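Local coordinates for protein beta-ketothiolase BktB (Ralstonia eutropha, PDB 4NZS) that catalyses the condensation of acetyl-CoA with propionyl-CoA or with a second acetyl-CoA, giving beta-ketoacyl-CoA precursors for polyhydroxyalkanoate synthesis, at residues V11-V16 with V264-A269; G36-R41 with Q204-V209. All blocks are in the same frame, centred on the assembly; numbering follows the deposited sequence.

Overall arrangement
Both contacts lie in the N-terminal thiolase region, with centres about 17 Å apart. Contact 1 pairs strands 10-22 and 257-267, neighbours in the mixed sheet, and contact 2 packs helix 32-47 on the 204-209 segment, which leads into strand 208-210. Along the chain the segments come in the order 11-16, 36-41, 204-209 and 264-269, so contact 2 is nested inside the loop that contact 1 closes. Strand 10-22 leads on to helix 32-47, and Val16 lies between the two sites: its CG2 is 3.3 Å from Gln204 O and its CG1 4.0 Å from Val39 O. Both contacts are away from the annotated active-site residues.

Contact 1: V11-V16 with V264-A269; sequences VVVSGV and VMMERA
Val11 and Met266 form a hydrogen-bonded antiparallel pair joining strand 10-22, the first of the N-terminal thiolase region, to its last, 257-267, in the mixed sheet of the fold. Met266 N donates to Val11 O over 2.7 Å, in the plane of the carbonyl; the return bond, from Val11 N to Met266 O, is modelled so short that its length is doubtful. Farther along, Val13 and Ser14 both face Val264 in a classic beta bulge, their two N-H groups converging weakly on Val264 O. Val264 N closes the ladder on Ser14 O at 2.8 Å, approaching 45° out of the carbonyl plane. Val11, Ser14, Val264 and Met266 point to one face of the sheet, Val12 and Met265 to the other. Val11 CG2 rests 3.7 Å from Met266 CB, at the base of the methionine, whereas Val13 CG2, reaching in from the corner, follows its length, 3.6 Å from Met266 SD. Ser14 OG, placed between its backbone N and carbonyl carbon (chi1 73°), crowds Val264 CG2 while bonding Ala43 O. Val12 CG2 meets Met265 CG at 4.0 Å. At the strand end Glu267 acts as N-cap, OE1 accepting from Ala269 N at 2.7 Å. Helices 32-47 and 268-274 cover Val264 and Met266, through Leu44 and Ala271, and Met265 packs on Ile102 and Ile109 of helix 97-110; beyond Val12, strand 280-289 carries the sheet onward.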
# COMPACT_ATOMS: atom_id res chain seq x y z
N VAL A 11 8.19 -1.52 46.20
CA VAL A 11 8.64 -2.91 46.14
C VAL A 11 7.95 -3.67 45.03
O VAL A 11 6.88 -3.26 44.57
CB VAL A 11 8.27 -3.67 47.43
CG1 VAL A 11 8.99 -3.07 48.61
CG2 VAL A 11 6.76 -3.67 47.68
N VAL A 12 8.53 -4.81 44.65
CA VAL A 12 7.97 -5.64 43.60
C VAL A 12 7.38 -6.96 44.06
O VAL A 12 8.11 -7.93 44.33
CB VAL A 12 9.02 -6.01 42.55
CG1 VAL A 12 8.30 -6.55 41.33
CG2 VAL A 12 9.87 -4.78 42.24
N VAL A 13 6.07 -7.01 44.05
CA VAL A 13 5.38 -8.19 44.51
C VAL A 13 5.52 -9.33 43.51
O VAL A 13 6.01 -10.38 43.83
CB VAL A 13 3.93 -7.90 44.80
CG1 VAL A 13 3.33 -9.12 45.50
CG2 VAL A 13 3.75 -6.64 45.66
N SER A 14 5.09 -9.12 42.27
CA SER A 14 5.23 -10.13 41.23
C SER A 14 5.96 -9.57 40.02
O SER A 14 6.05 -8.33 39.84
CB SER A 14 3.86 -10.59 40.77
OG SER A 14 3.25 -9.58 40.00
N GLY A 15 6.45 -10.49 39.19
CA GLY A 15 7.22 -10.13 38.00
C GLY A 15 7.15 -11.28 37.00
O GLY A 15 7.52 -12.39 37.34
N VAL A 16 6.73 -11.02 35.77
CA VAL A 16 6.41 -12.12 34.85
C VAL A 16 6.60 -11.72 33.36
O VAL A 16 6.63 -10.51 33.02
CB VAL A 16 4.95 -12.60 35.17
CG1 VAL A 16 4.01 -12.56 33.95
CG2 VAL A 16 4.95 -13.98 35.80
N VAL A 264 4.24 -6.40 39.00
CA VAL A 264 3.36 -5.68 39.90
C VAL A 264 4.20 -5.08 40.97
O VAL A 264 5.07 -5.73 41.50
CB VAL A 264 2.31 -6.57 40.56
CG1 VAL A 264 1.54 -5.75 41.60
CG2 VAL A 264 1.34 -7.15 39.51
N MET A 265 3.95 -3.82 41.28
CA MET A 265 4.67 -3.17 42.35
C MET A 265 3.76 -2.59 43.38
O MET A 265 2.54 -2.48 43.20
CB MET A 265 5.50 -2.04 41.81
CG MET A 265 6.83 -2.45 41.24
SD MET A 265 7.19 -1.07 40.15
CE MET A 265 8.86 -1.47 39.67
N MET A 266 4.39 -2.22 44.48
CA MET A 266 3.70 -1.79 45.65
C MET A 266 4.56 -0.91 46.48
O MET A 266 5.77 -1.11 46.58
CB MET A 266 3.32 -3.00 46.51
CG MET A 266 1.84 -3.22 46.51
SD MET A 266 1.27 -4.71 47.35
CE MET A 266 -0.42 -4.69 46.73
N GLU A 267 3.89 0.06 47.10
CA GLU A 267 4.36 0.66 48.34
C GLU A 267 4.54 -0.45 49.41
O GLU A 267 3.59 -1.18 49.77
CB GLU A 267 3.39 1.75 48.84
CG GLU A 267 4.05 3.01 49.43
CD GLU A 267 4.89 2.74 50.66
OE1 GLU A 267 4.51 1.84 51.46
OE2 GLU A 267 5.94 3.43 50.81
N ARG A 268 5.78 -0.57 49.87
CA ARG A 268 6.18 -1.49 50.94
C ARG A 268 5.07 -1.73 51.94
O ARG A 268 4.60 -2.85 52.10
CB ARG A 268 7.38 -0.91 51.66
CG ARG A 268 8.28 -1.91 52.33
CD ARG A 268 9.04 -1.22 53.45
NE ARG A 268 10.40 -1.73 53.61
CZ ARG A 268 10.72 -2.91 54.14
NH1 ARG A 268 9.77 -3.77 54.56
NH2 ARG A 268 12.00 -3.25 54.25
N ALA A 269 4.64 -0.66 52.58
CA ALA A 269 3.58 -0.76 53.58
C ALA A 269 2.45 -1.60 53.06
O ALA A 269 1.98 -2.54 53.73
CB ALA A 269 3.04 0.63 53.93

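Contact 2: G36-R41 with Q204-V209; sequences GALVVR and QIVPVV
Within the two segments the shortest polar bond runs from Arg41 N to Ala37 O, 2.9 Å, inside the helix whose Leu38 and Val39 touch Val206; across the contact itself no hydrogen bond forms, and the grip is apolar. Leu38 carries it. With CG anti to the backbone N (chi1 169°), its branched end reaches out from the helix and meets Val206 tip to tip, CD2 standing 3.6 Å from Val206 CG1. The same methyl is also 3.6 Å from Val208 CG1, whose side chain crosses that of Leu38 at about a right angle, so CD2 touches both valines that flank Pro207. Leu38 CD1 lies 4.0 Å from Pro207 O. This is plain helix-on-loop packing in the N-terminal thiolase region: helix 32-47 lies over the central sheet, and the loop ends in strand 208-210, half of a small two-stranded antiparallel sheet in which Val208 bonds to Phe219. Val206 also forms a backbone bond with Arg17 of strand 10-22. Its CG1 meets Val39 CG1 at 3.7 Å, again with the side chains nearly perpendicular, while Val39 packs against Ala260 and Ala262 of strand 257-267 and, together with Leu38, touches Thr18.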
# COMPACT_ATOMS: atom_id res chain seq x y z
N GLY A 36 0.70 -8.22 25.92
CA GLY A 36 0.69 -7.37 27.10
C GLY A 36 -0.47 -7.64 28.02
O GLY A 36 -0.30 -7.66 29.24
N ALA A 37 -1.67 -7.85 27.48
CA ALA A 37 -2.82 -8.04 28.34
C ALA A 37 -2.53 -9.25 29.22
O ALA A 37 -2.76 -9.23 30.43
CB ALA A 37 -4.07 -8.28 27.51
N LEU A 38 -1.98 -10.28 28.58
CA LEU A 38 -1.71 -11.58 29.22
C LEU A 38 -0.85 -11.37 30.43
O LEU A 38 -1.31 -11.54 31.55
CB LEU A 38 -1.05 -12.57 28.22
CG LEU A 38 -0.44 -13.91 28.69
CD1 LEU A 38 -1.40 -15.08 28.60
CD2 LEU A 38 0.80 -14.28 27.89
N VAL A 39 0.40 -10.94 30.22
CA VAL A 39 1.33 -10.75 31.34
C VAL A 39 0.80 -9.79 32.38
O VAL A 39 1.25 -9.76 33.51
CB VAL A 39 2.72 -10.21 30.91
CG1 VAL A 39 3.37 -11.15 29.90
CG2 VAL A 39 2.61 -8.79 30.38
N VAL A 40 -0.14 -8.95 32.02
CA VAL A 40 -0.73 -8.14 33.06
C VAL A 40 -1.55 -9.08 33.88
O VAL A 40 -1.36 -9.15 35.09
CB VAL A 40 -1.59 -7.04 32.53
CG1 VAL A 40 -2.34 -6.36 33.68
CG2 VAL A 40 -0.73 -6.04 31.78
N ARG A 41 -2.43 -9.84 33.23
CA ARG A 41 -3.30 -10.72 33.99
C ARG A 41 -2.51 -11.70 34.81
O ARG A 41 -2.79 -11.91 36.01
CB ARG A 41 -4.25 -11.47 33.11
CG ARG A 41 -5.44 -11.99 33.90
CD ARG A 41 -6.71 -11.87 33.12
NE ARG A 41 -6.74 -12.86 32.04
CZ ARG A 41 -7.01 -14.17 32.23
NH1 ARG A 41 -7.26 -14.67 33.44
NH2 ARG A 41 -7.03 -15.00 31.19
N GLN A 204 8.67 -17.76 35.81
CA GLN A 204 8.58 -16.38 35.31
C GLN A 204 7.83 -16.32 33.97
O GLN A 204 7.11 -15.36 33.69
CB GLN A 204 9.97 -15.72 35.22
CG GLN A 204 10.88 -16.20 34.09
CD GLN A 204 12.32 -15.76 34.31
OE1 GLN A 204 13.01 -16.25 35.21
NE2 GLN A 204 12.80 -14.86 33.46
N ILE A 205 7.99 -17.36 33.17
CA ILE A 205 7.30 -17.45 31.90
C ILE A 205 5.81 -17.81 32.03
O ILE A 205 5.43 -18.75 32.74
CB ILE A 205 7.99 -18.43 30.94
CG1 ILE A 205 9.38 -17.87 30.58
CG2 ILE A 205 7.17 -18.61 29.67
CD1 ILE A 205 10.14 -18.78 29.68
N VAL A 206 5.00 -17.03 31.30
CA VAL A 206 3.58 -17.30 31.08
C VAL A 206 3.40 -17.79 29.66
O VAL A 206 3.85 -17.13 28.73
CB VAL A 206 2.71 -16.05 31.36
CG1 VAL A 206 3.16 -14.82 30.55
CG2 VAL A 206 1.27 -16.38 31.14
N PRO A 207 2.78 -18.97 29.48
CA PRO A 207 2.78 -19.52 28.15
C PRO A 207 1.75 -18.83 27.35
O PRO A 207 0.80 -18.30 27.93
CB PRO A 207 2.34 -20.98 28.37
CG PRO A 207 2.50 -21.22 29.84
CD PRO A 207 2.18 -19.90 30.44
N VAL A 208 1.90 -18.82 26.02
CA VAL A 208 0.83 -18.28 25.21
C VAL A 208 0.10 -19.41 24.45
O VAL A 208 0.60 -20.02 23.50
CB VAL A 208 1.23 -17.01 24.40
CG1 VAL A 208 2.27 -16.20 25.17
CG2 VAL A 208 1.70 -17.34 23.01
N VAL A 209 -1.04 -19.74 25.03
CA VAL A 209 -2.06 -20.56 24.42
C VAL A 209 -2.46 -19.86 23.16
O VAL A 209 -2.96 -18.73 23.19
CB VAL A 209 -3.33 -20.68 25.31
CG1 VAL A 209 -3.06 -21.59 26.50
CG2 VAL A 209 -3.85 -19.30 25.77